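Putative cathepsin d (Ixodes ricinus, PDB 5N7N) probably acts as an aspartic endopeptidase of the peptidase A1 family and is seen here as the zymogen, with its propeptide still attached. Local coordinates at residues I4-F9 and G192-G197; P29-N34 and L327-P332; C76-R81 and S137-P142; L35-Y40 and T250-I255; Y210-A215 and T295-E300. All blocks are in the same frame, centred on the assembly; numbering follows the deposited sequence.

Contact 1 of 5, residues I4-F9 and G192-G197; sequences IPLTRF and GEVLFG
V194 is shared between an aromatic ring and L6. Its CG1 lies 3.5 Å above the plane of the F196 ring, displaced toward the rim, while its CG2 meets L6 CD1 at 3.6 Å. With CG1 anti to the backbone N (chi1 -172°), the two methyls divide the work: one serves the ring, the other reaches across to the partner strand, where the L6 branches cross it at a slant. I4, L6 and F196 also touch F57, so the face of the sheet carrying I4, L6 and V194 is turned into the protein interior. The strands run antiparallel, with I4/V194 and L6/G192 as hydrogen-bonded pairs and P5/E193 as the non-hydrogen-bonded pair between them. As in other pepsin-like zymogens, the propeptide is inserted as an inner strand of the interdomain sheet: strand 2-8 pairs on one side with 192-196 and on the other with 40-46. I4 N donates to V194 O at 3.0 Å, and V194 N returns a bond to I4 O of 2.9 Å. The same I4 O receives a CA-H contact from E193 CA at 3.2 Å. L6 N binds G192 O at 2.8 Å, approaching from well above the carbonyl plane, 60° out of it. Glycine at 192 lets L6 CB settle directly on the peptide, 3.6 Å from G192 C. E193 OE2, on the other face, is salt-bridged outside the two segments to R3.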
# COMPACT_ATOMS: atom_id res chain seq x y z
N ILE A 4 15.62 -3.78 -2.50
CA ILE A 4 15.39 -2.75 -1.47
C ILE A 4 14.73 -3.32 -0.22
O ILE A 4 13.67 -3.94 -0.31
CB ILE A 4 14.67 -1.47 -2.04
CG1 ILE A 4 15.65 -0.30 -2.09
CG2 ILE A 4 13.50 -0.98 -1.18
CD1 ILE A 4 16.90 -0.53 -2.92
N PRO A 5 15.35 -3.07 0.96
CA PRO A 5 14.79 -3.61 2.19
C PRO A 5 13.73 -2.67 2.76
O PRO A 5 13.92 -1.45 2.81
CB PRO A 5 16.01 -3.68 3.12
CG PRO A 5 16.95 -2.62 2.63
CD PRO A 5 16.51 -2.20 1.25
N LEU A 6 12.61 -3.25 3.19
CA LEU A 6 11.52 -2.51 3.77
C LEU A 6 11.51 -2.61 5.30
O LEU A 6 11.85 -3.65 5.88
CB LEU A 6 10.19 -3.00 3.19
CG LEU A 6 10.00 -2.76 1.69
CD1 LEU A 6 8.69 -3.38 1.23
CD2 LEU A 6 10.02 -1.27 1.40
N THR A 7 11.11 -1.51 5.94
CA THR A 7 10.91 -1.48 7.38
C THR A 7 9.43 -1.24 7.66
O THR A 7 8.79 -0.40 7.02
CB THR A 7 11.76 -0.39 8.04
OG1 THR A 7 13.11 -0.52 7.58
CG2 THR A 7 11.71 -0.53 9.57
N ARG A 8 8.91 -1.99 8.63
CA ARG A 8 7.52 -1.91 9.06
C ARG A 8 7.47 -1.01 10.28
O ARG A 8 8.35 -1.07 11.12
CB ARG A 8 6.99 -3.31 9.41
CG ARG A 8 5.47 -3.41 9.40
CD ARG A 8 4.97 -4.67 10.10
NE ARG A 8 4.78 -4.41 11.53
CZ ARG A 8 3.63 -4.06 12.11
NH1 ARG A 8 2.49 -3.95 11.42
NH2 ARG A 8 3.61 -3.84 13.43
N PHE A 9 6.43 -0.18 10.37
CA PHE A 9 6.20 0.67 11.54
C PHE A 9 4.71 0.76 11.83
O PHE A 9 3.88 0.57 10.95
CB PHE A 9 6.75 2.09 11.31
CG PHE A 9 6.07 2.84 10.18
CD1 PHE A 9 6.52 2.69 8.87
CD2 PHE A 9 4.99 3.68 10.43
CE1 PHE A 9 5.90 3.37 7.83
CE2 PHE A 9 4.37 4.35 9.40
CZ PHE A 9 4.82 4.20 8.09
N GLY A 192 10.63 -6.34 5.31
CA GLY A 192 10.23 -6.90 4.03
C GLY A 192 11.17 -6.47 2.94
O GLY A 192 12.27 -6.00 3.21
N GLU A 193 10.73 -6.59 1.69
CA GLU A 193 11.57 -6.20 0.57
C GLU A 193 10.77 -6.00 -0.73
O GLU A 193 9.72 -6.61 -0.93
CB GLU A 193 12.71 -7.22 0.42
CG GLU A 193 13.15 -7.61 -0.99
CD GLU A 193 13.86 -8.94 -1.01
OE1 GLU A 193 14.75 -9.15 -0.15
OE2 GLU A 193 13.52 -9.78 -1.89
N VAL A 194 11.30 -5.12 -1.58
CA VAL A 194 10.87 -4.99 -2.96
C VAL A 194 12.05 -5.40 -3.83
O VAL A 194 13.13 -4.82 -3.72
CB VAL A 194 10.46 -3.54 -3.31
CG1 VAL A 194 9.84 -3.47 -4.70
CG2 VAL A 194 9.49 -3.00 -2.29
N LEU A 195 11.84 -6.42 -4.66
CA LEU A 195 12.85 -6.90 -5.61
C LEU A 195 12.50 -6.40 -7.00
O LEU A 195 11.48 -6.80 -7.57
CB LEU A 195 12.93 -8.44 -5.59
CG LEU A 195 13.81 -9.13 -6.66
CD1 LEU A 195 15.24 -8.63 -6.64
CD2 LEU A 195 13.79 -10.65 -6.48
N PHE A 196 13.35 -5.53 -7.53
CA PHE A 196 13.16 -4.91 -8.84
C PHE A 196 13.93 -5.69 -9.90
O PHE A 196 15.14 -5.88 -9.75
CB PHE A 196 13.68 -3.47 -8.84
CG PHE A 196 12.83 -2.50 -8.06
CD1 PHE A 196 11.74 -1.88 -8.66
CD2 PHE A 196 13.13 -2.21 -6.74
CE1 PHE A 196 10.96 -0.98 -7.94
CE2 PHE A 196 12.35 -1.31 -6.02
CZ PHE A 196 11.26 -0.70 -6.62
N GLY A 197 13.24 -6.09 -10.96
CA GLY A 197 13.84 -6.87 -12.05
C GLY A 197 14.00 -8.36 -11.77
O GLY A 197 14.83 -9.02 -12.40

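Contact 2 of 5, residues P29-N34 and L327-P332; sequences PEPLVN and LEMPQP
The sulfur of M329 presses against the peptide that joins E30 to P31. SD lies 3.3 Å from P31 N and 3.4 Å from E30 C, and it also meets the P31 ring at CD, 3.5 Å away. The methionine chain and the pyrrolidine ring cross at about a right angle, and M329 CG sits beside the backbone of E30, 3.8 Å from its CA. A bend at chi3 (-66°) turns the terminal methyl aside, with SD, and CG behind it, making the contact. Next to it, P330 CD rests on P29 O at 3.3 Å. Further out, I335 of strand 334-336 touches both P31 and M329, and L333 also packs on P31. The P31 carbonyl is hydrogen-bonded to Y218 OH, which helps to orient the P31-L32 peptide. Segment 29-34 is an irregular stretch leading toward strand 40-46, probably near the start of the mature enzyme. The side chain of P31 is about 5 Å from that of N249, a predicted active-site position whose residue is changed in this structure. Sulfur, ring carbons and peptide atoms make up the contact, so it depends on shape fit and dispersion rather than on directed polar bonds.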
# COMPACT_ATOMS: atom_id res chain seq x y z
N PRO A 29 -13.86 9.26 -3.72
CA PRO A 29 -14.20 9.24 -5.15
C PRO A 29 -13.59 8.04 -5.88
O PRO A 29 -14.10 7.60 -6.91
CB PRO A 29 -13.60 10.56 -5.68
CG PRO A 29 -12.46 10.84 -4.75
CD PRO A 29 -12.89 10.34 -3.40
N GLU A 30 -12.50 7.53 -5.33
CA GLU A 30 -11.78 6.37 -5.84
C GLU A 30 -10.69 6.07 -4.79
O GLU A 30 -10.57 6.82 -3.81
CB GLU A 30 -11.13 6.71 -7.18
CG GLU A 30 -10.00 7.73 -7.05
CD GLU A 30 -10.05 8.84 -8.08
OE1 GLU A 30 -9.03 9.07 -8.75
OE2 GLU A 30 -11.11 9.49 -8.19
N PRO A 31 -9.90 5.00 -4.99
CA PRO A 31 -8.85 4.75 -4.02
C PRO A 31 -7.88 5.91 -3.96
O PRO A 31 -7.48 6.44 -5.00
CB PRO A 31 -8.16 3.49 -4.57
CG PRO A 31 -9.23 2.82 -5.36
CD PRO A 31 -9.92 3.96 -6.03
N LEU A 32 -7.56 6.31 -2.73
CA LEU A 32 -6.66 7.41 -2.42
C LEU A 32 -5.55 6.91 -1.50
O LEU A 32 -5.75 6.03 -0.67
CB LEU A 32 -7.40 8.52 -1.66
CG LEU A 32 -8.53 9.28 -2.33
CD1 LEU A 32 -9.04 10.33 -1.36
CD2 LEU A 32 -8.12 9.90 -3.67
N VAL A 33 -4.38 7.53 -1.65
CA VAL A 33 -3.30 7.37 -0.69
C VAL A 33 -3.78 8.02 0.61
O VAL A 33 -4.43 9.07 0.58
CB VAL A 33 -2.02 8.07 -1.15
CG1 VAL A 33 -0.88 7.85 -0.16
CG2 VAL A 33 -1.60 7.56 -2.52
N ASN A 34 -3.48 7.38 1.73
CA ASN A 34 -3.75 7.96 3.04
C ASN A 34 -2.54 7.74 3.94
O ASN A 34 -2.21 6.61 4.28
CB ASN A 34 -5.02 7.37 3.64
CG ASN A 34 -5.57 8.20 4.79
OD1 ASN A 34 -4.82 8.64 5.67
ND2 ASN A 34 -6.87 8.40 4.81
N LEU A 327 -15.57 0.54 2.58
CA LEU A 327 -15.28 1.84 2.04
C LEU A 327 -15.98 1.97 0.71
O LEU A 327 -15.62 1.29 -0.25
CB LEU A 327 -13.78 2.02 1.82
CG LEU A 327 -13.30 3.30 1.15
CD1 LEU A 327 -13.87 4.53 1.85
CD2 LEU A 327 -11.79 3.32 1.18
N GLU A 328 -16.99 2.83 0.67
CA GLU A 328 -17.73 3.08 -0.56
C GLU A 328 -16.93 3.98 -1.52
O GLU A 328 -16.36 5.00 -1.12
CB GLU A 328 -19.08 3.73 -0.26
CG GLU A 328 -20.03 3.81 -1.45
CD GLU A 328 -21.22 4.71 -1.17
OE1 GLU A 328 -21.97 5.03 -2.11
OE2 GLU A 328 -21.39 5.12 -0.01
N MET A 329 -16.88 3.55 -2.77
CA MET A 329 -16.50 4.40 -3.87
C MET A 329 -17.57 4.21 -4.93
O MET A 329 -18.26 3.19 -4.91
CB MET A 329 -15.13 4.01 -4.41
CG MET A 329 -13.99 4.35 -3.48
SD MET A 329 -12.54 3.33 -3.81
CE MET A 329 -13.16 1.72 -3.34
N PRO A 330 -17.73 5.19 -5.84
CA PRO A 330 -18.68 5.08 -6.95
C PRO A 330 -18.50 3.82 -7.80
O PRO A 330 -19.48 3.15 -8.10
CB PRO A 330 -18.40 6.34 -7.78
CG PRO A 330 -17.83 7.31 -6.82
CD PRO A 330 -17.03 6.49 -5.85
N GLN A 331 -17.26 3.55 -8.19
CA GLN A 331 -16.89 2.32 -8.90
C GLN A 331 -16.33 1.35 -7.86
O GLN A 331 -15.14 1.41 -7.56
CB GLN A 331 -15.85 2.61 -9.98
CG GLN A 331 -16.38 3.43 -11.14
CD GLN A 331 -15.26 4.02 -11.99
OE1 GLN A 331 -14.55 4.94 -11.55
NE2 GLN A 331 -15.09 3.51 -13.21
N PRO A 332 -17.20 0.47 -7.30
CA PRO A 332 -16.89 -0.29 -6.09
C PRO A 332 -15.68 -1.20 -6.29
O PRO A 332 -15.58 -1.89 -7.31
CB PRO A 332 -18.16 -1.11 -5.85
CG PRO A 332 -18.71 -1.32 -7.21
CD PRO A 332 -18.46 -0.01 -7.91

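Contact 3 of 5, residues C76-R81 and S137-P142; sequences CLHHHR and SLLEAP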
# COMPACT_ATOMS: atom_id res chain seq x y z
N CYS A 76 7.07 19.20 6.88
CA CYS A 76 8.33 19.22 6.16
C CYS A 76 9.51 19.45 7.09
O CYS A 76 10.55 18.80 6.95
CB CYS A 76 8.32 20.30 5.08
SG CYS A 76 7.11 20.10 3.74
N LEU A 77 9.34 20.35 8.06
CA LEU A 77 10.41 20.65 9.01
C LEU A 77 10.76 19.46 9.87
O LEU A 77 11.88 19.38 10.35
CB LEU A 77 10.07 21.86 9.89
CG LEU A 77 10.11 23.23 9.20
CD1 LEU A 77 10.01 24.35 10.22
CD2 LEU A 77 11.35 23.42 8.34
N HIS A 78 9.82 18.54 10.03
CA HIS A 78 10.04 17.31 10.78
C HIS A 78 10.50 16.12 9.95
O HIS A 78 10.52 14.99 10.45
CB HIS A 78 8.78 16.94 11.55
CG HIS A 78 8.49 17.86 12.69
ND1 HIS A 78 8.23 19.20 12.53
CD2 HIS A 78 8.42 17.62 14.02
CE1 HIS A 78 7.99 19.75 13.70
NE2 HIS A 78 8.11 18.81 14.62
N HIS A 79 10.90 16.36 8.70
CA HIS A 79 11.38 15.28 7.85
C HIS A 79 12.57 15.72 7.03
O HIS A 79 12.91 16.91 7.00
CB HIS A 79 10.22 14.84 6.96
CG HIS A 79 9.15 14.13 7.72
ND1 HIS A 79 7.99 14.75 8.13
CD2 HIS A 79 9.08 12.87 8.22
CE1 HIS A 79 7.25 13.90 8.81
NE2 HIS A 79 7.89 12.75 8.89
N HIS A 80 13.22 14.77 6.37
CA HIS A 80 14.29 15.09 5.41
C HIS A 80 13.71 15.84 4.18
O HIS A 80 12.59 15.56 3.76
CB HIS A 80 15.06 13.83 4.98
CG HIS A 80 15.93 13.25 6.06
ND1 HIS A 80 15.44 12.44 7.06
CD2 HIS A 80 17.26 13.36 6.30
CE1 HIS A 80 16.42 12.08 7.87
NE2 HIS A 80 17.54 12.63 7.43
N ARG A 81 14.47 16.80 3.65
CA ARG A 81 14.00 17.65 2.54
C ARG A 81 15.01 17.70 1.40
O ARG A 81 16.21 17.69 1.63
CB ARG A 81 13.66 19.06 3.04
CG ARG A 81 12.83 19.03 4.31
CD ARG A 81 12.33 20.37 4.80
NE ARG A 81 13.31 21.09 5.60
CZ ARG A 81 13.85 20.69 6.76
NH1 ARG A 81 13.54 19.53 7.35
NH2 ARG A 81 14.73 21.49 7.35
N SER A 137 -1.01 14.92 12.87
CA SER A 137 -0.25 13.90 13.62
C SER A 137 0.78 13.09 12.80
O SER A 137 1.14 11.96 13.17
CB SER A 137 -1.21 12.98 14.39
OG SER A 137 -2.02 13.73 15.30
N LEU A 138 1.30 13.69 11.74
CA LEU A 138 2.31 13.06 10.90
C LEU A 138 3.73 13.49 11.25
O LEU A 138 4.67 13.12 10.54
CB LEU A 138 2.02 13.36 9.43
CG LEU A 138 0.72 12.81 8.86
CD1 LEU A 138 0.47 13.40 7.49
CD2 LEU A 138 0.76 11.29 8.76
N LEU A 139 3.92 14.19 12.36
CA LEU A 139 5.23 14.75 12.72
C LEU A 139 6.21 13.67 13.21
O LEU A 139 7.43 13.86 13.20
CB LEU A 139 5.08 15.84 13.80
CG LEU A 139 4.36 17.16 13.46
CD1 LEU A 139 2.86 17.01 13.24
CD2 LEU A 139 4.58 18.15 14.60
N GLU A 140 5.67 12.54 13.65
CA GLU A 140 6.45 11.38 14.09
C GLU A 140 6.83 10.46 12.93
O GLU A 140 7.72 9.63 13.07
CB GLU A 140 5.63 10.57 15.11
CG GLU A 140 6.38 10.25 16.39
CD GLU A 140 6.68 11.49 17.23
OE1 GLU A 140 7.41 11.37 18.23
OE2 GLU A 140 6.20 12.60 16.87
N ALA A 141 6.13 10.58 11.80
CA ALA A 141 6.19 9.57 10.75
C ALA A 141 7.63 9.35 10.29
O ALA A 141 8.32 10.31 9.94
CB ALA A 141 5.31 9.97 9.58
N PRO A 142 8.10 8.08 10.29
CA PRO A 142 9.48 7.78 9.88
C PRO A 142 9.77 7.90 8.38
O PRO A 142 10.94 7.77 7.98
CB PRO A 142 9.68 6.33 10.35
CG PRO A 142 8.30 5.75 10.35
CD PRO A 142 7.36 6.86 10.69
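H79 and A141 form the tight part of this contact. The imidazole presents its edge to the loop 137-142: NE2 donates to A141 O at 2.7 Å, with the oxygen nearly in the ring plane but the N-H bent away from it (136°). H79 CG stands anti to the carbonyl carbon (chi1 -69°), the setting that brings this edge to A141 O. Beside it on the same rim, CE1 stands 3.2 Å from L138 O, so two carbonyls are gathered at one edge of the ring. The A141 methyl lies close by, 3.9 Å from NE2. ND1 is bonded to Y75 O, and the ring also meets that of Y75. With a carbonyl acceptor at each nitrogen the imidazole is fixed in rotation, a setting consistent with a doubly protonated ring, though its charge is not seen. The segment 76-81 leaves helix 74-77 at H78. H79 N is bonded to C76 O at 3.0 Å, and the C71-C76 disulfide ties the helix to the preceding loop in the N-terminal lobe of the pepsin-like fold, away from the predicted active site. The loop 137-142 is curled in turn by a bond from A141 N to L138 O. Toward solvent the contact loosens to a pair of exposed side chains. L139 lays CD2 over one face of the H78 ring in a CH-pi contact, 3.9 Å from the centroid and 22° off the normal, yet displaced toward the NE2 rim. H78 ND1 is bonded to K74 O. L138, by contrast, turns its branches inward, onto V12 and L35.

Contact 4 of 5, residues L35-Y40 and T250-I255; sequences LLDVVY and TGTSLI. Unlike the reference sequence in segment 35-40: V39 (reference Glu).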
# COMPACT_ATOMS: atom_id res chain seq x y z
N LEU A 35 -1.88 8.83 4.32
CA LEU A 35 -0.65 8.79 5.10
C LEU A 35 -0.88 8.29 6.53
O LEU A 35 0.06 7.86 7.17
CB LEU A 35 0.01 10.18 5.13
CG LEU A 35 0.33 10.81 3.77
CD1 LEU A 35 1.02 12.16 3.92
CD2 LEU A 35 1.18 9.89 2.93
N LEU A 36 -2.11 8.33 7.02
CA LEU A 36 -2.43 7.72 8.30
C LEU A 36 -2.34 6.19 8.29
O LEU A 36 -2.19 5.59 9.35
CB LEU A 36 -3.85 8.12 8.76
CG LEU A 36 -4.13 9.62 8.88
CD1 LEU A 36 -5.57 9.87 9.29
CD2 LEU A 36 -3.18 10.26 9.88
N ASP A 37 -2.41 5.58 7.09
CA ASP A 37 -2.55 4.11 6.92
C ASP A 37 -1.30 3.41 6.41
O ASP A 37 -1.25 2.18 6.39
CB ASP A 37 -3.69 3.82 5.93
CG ASP A 37 -5.04 4.28 6.44
OD1 ASP A 37 -5.32 4.04 7.63
OD2 ASP A 37 -5.83 4.88 5.68
N VAL A 38 -0.31 4.18 5.99
CA VAL A 38 0.91 3.62 5.42
C VAL A 38 1.74 2.97 6.51
O VAL A 38 1.82 3.48 7.64
CB VAL A 38 1.73 4.67 4.65
CG1 VAL A 38 0.93 5.21 3.47
CG2 VAL A 38 2.19 5.81 5.57
N VAL A 39 2.34 1.83 6.18
CA VAL A 39 2.99 0.98 7.17
C VAL A 39 4.41 0.50 6.81
O VAL A 39 5.15 0.10 7.71
CB VAL A 39 2.04 -0.19 7.55
CG1 VAL A 39 2.75 -1.36 8.24
CG2 VAL A 39 0.93 0.32 8.47
N TYR A 40 4.81 0.58 5.53
CA TYR A 40 6.13 0.11 5.09
C TYR A 40 6.90 1.20 4.34
O TYR A 40 6.36 1.78 3.40
CB TYR A 40 5.98 -1.11 4.16
CG TYR A 40 5.44 -2.36 4.86
CD1 TYR A 40 6.31 -3.28 5.46
CD2 TYR A 40 4.06 -2.61 4.92
CE1 TYR A 40 5.82 -4.41 6.10
CE2 TYR A 40 3.56 -3.74 5.57
CZ TYR A 40 4.44 -4.64 6.15
OH TYR A 40 3.95 -5.75 6.79
N THR A 250 0.05 -1.91 -1.58
CA THR A 250 1.07 -1.95 -0.53
C THR A 250 1.08 -0.72 0.39
O THR A 250 1.82 -0.70 1.38
CB THR A 250 2.48 -2.08 -1.14
OG1 THR A 250 2.71 -0.98 -2.03
CG2 THR A 250 2.62 -3.40 -1.91
N GLY A 251 0.28 0.29 0.07
CA GLY A 251 0.23 1.52 0.84
C GLY A 251 -0.77 1.51 1.96
O GLY A 251 -1.01 2.55 2.58
N THR A 252 -1.38 0.35 2.22
CA THR A 252 -2.43 0.25 3.25
C THR A 252 -2.37 -1.12 3.95
O THR A 252 -1.65 -2.02 3.49
CB THR A 252 -3.83 0.58 2.64
OG1 THR A 252 -4.76 0.95 3.68
CG2 THR A 252 -4.41 -0.58 1.83
N SER A 253 -3.09 -1.26 5.05
CA SER A 253 -3.14 -2.51 5.81
C SER A 253 -4.43 -3.27 5.59
O SER A 253 -4.41 -4.38 5.05
CB SER A 253 -2.93 -2.26 7.30
OG SER A 253 -1.62 -1.80 7.51
N LEU A 254 -5.55 -2.67 5.99
CA LEU A 254 -6.84 -3.37 6.01
C LEU A 254 -7.28 -3.79 4.60
O LEU A 254 -6.74 -3.32 3.58
CB LEU A 254 -7.96 -2.56 6.69
CG LEU A 254 -7.82 -1.98 8.13
CD1 LEU A 254 -9.09 -2.21 8.97
CD2 LEU A 254 -6.62 -2.48 8.91
N ILE A 255 -8.21 -4.73 4.56
CA ILE A 255 -8.90 -5.04 3.33
C ILE A 255 -10.17 -4.23 3.37
O ILE A 255 -10.89 -4.16 4.36
CB ILE A 255 -9.15 -6.55 3.15
CG1 ILE A 255 -7.84 -7.24 2.76
CG2 ILE A 255 -10.18 -6.82 2.05
CD1 ILE A 255 -7.86 -8.73 3.06
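D37, in the chain leading into strand 40-46, meets the loop that follows N249, the predicted active-site position altered in this structure. N249-T250-G251-T252 corresponds to the Asp-Thr-Gly-Thr signature of the second lobe in pepsin-like proteases. T250 makes its part of the fireman's grip, OG1 bonded to F57 O and N to T59 OG1, and G251 lies close to both D58 and N249. D37 touches this loop with its stem and not its charge: CB is 3.8 Å from T252 OG1, whereas OD1 goes to a salt bridge with R13. T252 holds OG1 anti to its backbone N (chi1 -159°), which directs the hydroxyl at the stem of D37. V38 comes next and closes on the G251 carbonyl. Its CG1 is 3.4 Å from G251 O, and its CA adds a longer CA-H contact to the same oxygen at 3.6 Å. G251 O is thus lined by carbon from V38, while G251 N is hydrogen-bonded to N249 OD1. V39 points its CB toward the loop and uses one branch, CG2, which stands anti to its own carbonyl carbon. R8, S11 and D338 also pack on V39. Y40 starts strand 40-46; it packs on R8 and D338, and its hydroxyl makes a weak hydrogen bond to N183 O. S253 OG, hydrogen-bonded to D338 OD2, lies 3.5 Å from V39 CG2.

Contact 5 of 5, residues Y210-A215 and T295-E300; sequences YVPVTA and TISGKE
The backbones of V211 and S297 approach to 5.8 Å between CA atoms, where strand 207-216 passes the tip of a tight hairpin. The hairpin reverses at S297 and G298, both with positive phi, in a type I' turn from I296 to K299. It is closed by two bonds: I296 N to K299 O at 2.7 Å and K299 N to I296 O at 3.1 Å. Outside the hairpin, D224 OD2 is bonded to G298 N. From this tip the S297 hydroxyl reaches over to the strand and donates to Y210 O at 3.0 Å, tilted 18° from the carbonyl plane. With OG anti to its own carbonyl carbon (chi1 -68°), the oxygen is swung toward V211 as well, 3.3 Å from its CB. Behind the serine, I296 CG2 packs obliquely on V211, 3.6 Å from CB and a little farther from CG1. V211 is therefore met on its stem by one polar and one apolar group, and F221 of strand 219-228 also packs on it. The CB of Y210 points away from the hairpin, and its ring makes a cation-pi contact with R354. The serine bond ties the turn after strand 292-296 to strand 207-216, both strands being partners of 219-228. The arrangement is a beta-hairpin with a two-residue type I' turn, packed against a neighbouring strand in the C-terminal lobe of the pepsin fold.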
# COMPACT_ATOMS: atom_id res chain seq x y z
N TYR A 210 -1.18 -16.25 -11.67
CA TYR A 210 -1.28 -14.96 -12.33
C TYR A 210 -2.74 -14.59 -12.62
O TYR A 210 -3.58 -15.46 -12.88
CB TYR A 210 -0.42 -14.96 -13.59
CG TYR A 210 1.07 -14.81 -13.31
CD1 TYR A 210 1.63 -13.56 -13.02
CD2 TYR A 210 1.93 -15.92 -13.32
CE1 TYR A 210 2.99 -13.40 -12.76
CE2 TYR A 210 3.30 -15.78 -13.05
CZ TYR A 210 3.82 -14.52 -12.78
OH TYR A 210 5.16 -14.37 -12.51
N VAL A 211 -3.03 -13.29 -12.52
CA VAL A 211 -4.30 -12.73 -12.93
C VAL A 211 -4.04 -11.50 -13.81
O VAL A 211 -3.18 -10.67 -13.47
CB VAL A 211 -5.22 -12.40 -11.73
CG1 VAL A 211 -4.57 -11.44 -10.73
CG2 VAL A 211 -6.57 -11.88 -12.22
N PRO A 212 -4.73 -11.40 -14.97
CA PRO A 212 -4.56 -10.23 -15.85
C PRO A 212 -5.03 -8.91 -15.24
O PRO A 212 -6.06 -8.88 -14.55
CB PRO A 212 -5.40 -10.59 -17.10
CG PRO A 212 -6.27 -11.73 -16.69
CD PRO A 212 -5.50 -12.47 -15.64
N VAL A 213 -4.29 -7.84 -15.51
CA VAL A 213 -4.69 -6.48 -15.13
C VAL A 213 -5.87 -6.08 -16.00
O VAL A 213 -5.82 -6.26 -17.20
CB VAL A 213 -3.53 -5.45 -15.29
CG1 VAL A 213 -4.03 -4.01 -15.29
CG2 VAL A 213 -2.50 -5.65 -14.18
N THR A 214 -6.92 -5.51 -15.40
CA THR A 214 -8.14 -5.14 -16.13
C THR A 214 -8.14 -3.68 -16.56
O THR A 214 -8.33 -3.39 -17.75
CB THR A 214 -9.41 -5.44 -15.31
OG1 THR A 214 -9.37 -4.76 -14.06
CG2 THR A 214 -9.55 -6.95 -15.08
N ALA A 215 -7.95 -2.76 -15.61
CA ALA A 215 -7.81 -1.33 -15.91
C ALA A 215 -6.40 -0.89 -15.49
O ALA A 215 -6.05 -0.96 -14.31
CB ALA A 215 -8.87 -0.53 -15.20
N THR A 295 -11.34 -15.76 -4.42
CA THR A 295 -11.06 -16.62 -5.56
C THR A 295 -10.56 -15.76 -6.71
O THR A 295 -11.28 -14.87 -7.19
CB THR A 295 -12.30 -17.47 -5.95
OG1 THR A 295 -12.60 -18.36 -4.87
CG2 THR A 295 -12.02 -18.28 -7.20
N ILE A 296 -9.34 -16.03 -7.15
CA ILE A 296 -8.69 -15.26 -8.20
C ILE A 296 -8.14 -16.20 -9.27
O ILE A 296 -7.32 -17.09 -8.96
CB ILE A 296 -7.53 -14.39 -7.64
CG1 ILE A 296 -8.03 -13.51 -6.49
CG2 ILE A 296 -6.93 -13.54 -8.75
CD1 ILE A 296 -6.94 -12.80 -5.72
N SER A 297 -8.57 -15.99 -10.51
CA SER A 297 -8.22 -16.82 -11.66
C SER A 297 -8.53 -18.31 -11.43
O SER A 297 -7.73 -19.18 -11.75
CB SER A 297 -6.75 -16.60 -12.05
OG SER A 297 -6.60 -15.29 -12.56
N GLY A 298 -9.70 -18.56 -10.84
CA GLY A 298 -10.14 -19.92 -10.51
C GLY A 298 -9.52 -20.53 -9.26
O GLY A 298 -9.87 -21.66 -8.91
N LYS A 299 -8.63 -19.82 -8.57
CA LYS A 299 -7.95 -20.38 -7.41
C LYS A 299 -8.29 -19.62 -6.15
O LYS A 299 -8.39 -18.41 -6.16
CB LYS A 299 -6.43 -20.37 -7.60
CG LYS A 299 -5.67 -21.27 -6.61
CD LYS A 299 -4.49 -20.57 -5.94
CE LYS A 299 -3.87 -21.37 -4.79
NZ LYS A 299 -2.75 -22.25 -5.23
N GLU A 300 -8.45 -20.37 -5.06
CA GLU A 300 -8.79 -19.84 -3.75
C GLU A 300 -7.56 -19.30 -3.02
O GLU A 300 -6.55 -19.99 -2.89
CB GLU A 300 -9.40 -20.95 -2.89
CG GLU A 300 -10.67 -21.56 -3.48
CD GLU A 300 -11.59 -22.19 -2.46
OE1 GLU A 300 -11.23 -22.35 -1.28
OE2 GLU A 300 -12.71 -22.54 -2.85

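Overall arrangement
From the N terminus, the propeptide strand opens contact 1, and the chain after helix 12-18 opens contact 2 at 29-34 and contact 4 at 35-40. Contact 3 opens and closes nested inside all three. Contact 1 closes at 192-197, joining the propeptide strand to the sheet between the lobes. Contact 5 opens at 210-215 and crosses contact 4, which closes first. Contact 2 closes last, enclosing 3, 4 and 5; contact 1 crosses 2 and 4. Contacts 2 and 4 join the chain before strand 40-46 to C-terminal-lobe loops, whereas 3 and 5 each lie within one lobe. F9 links contact 1 to 3 and 4, and L138 packs contact 3 on 4.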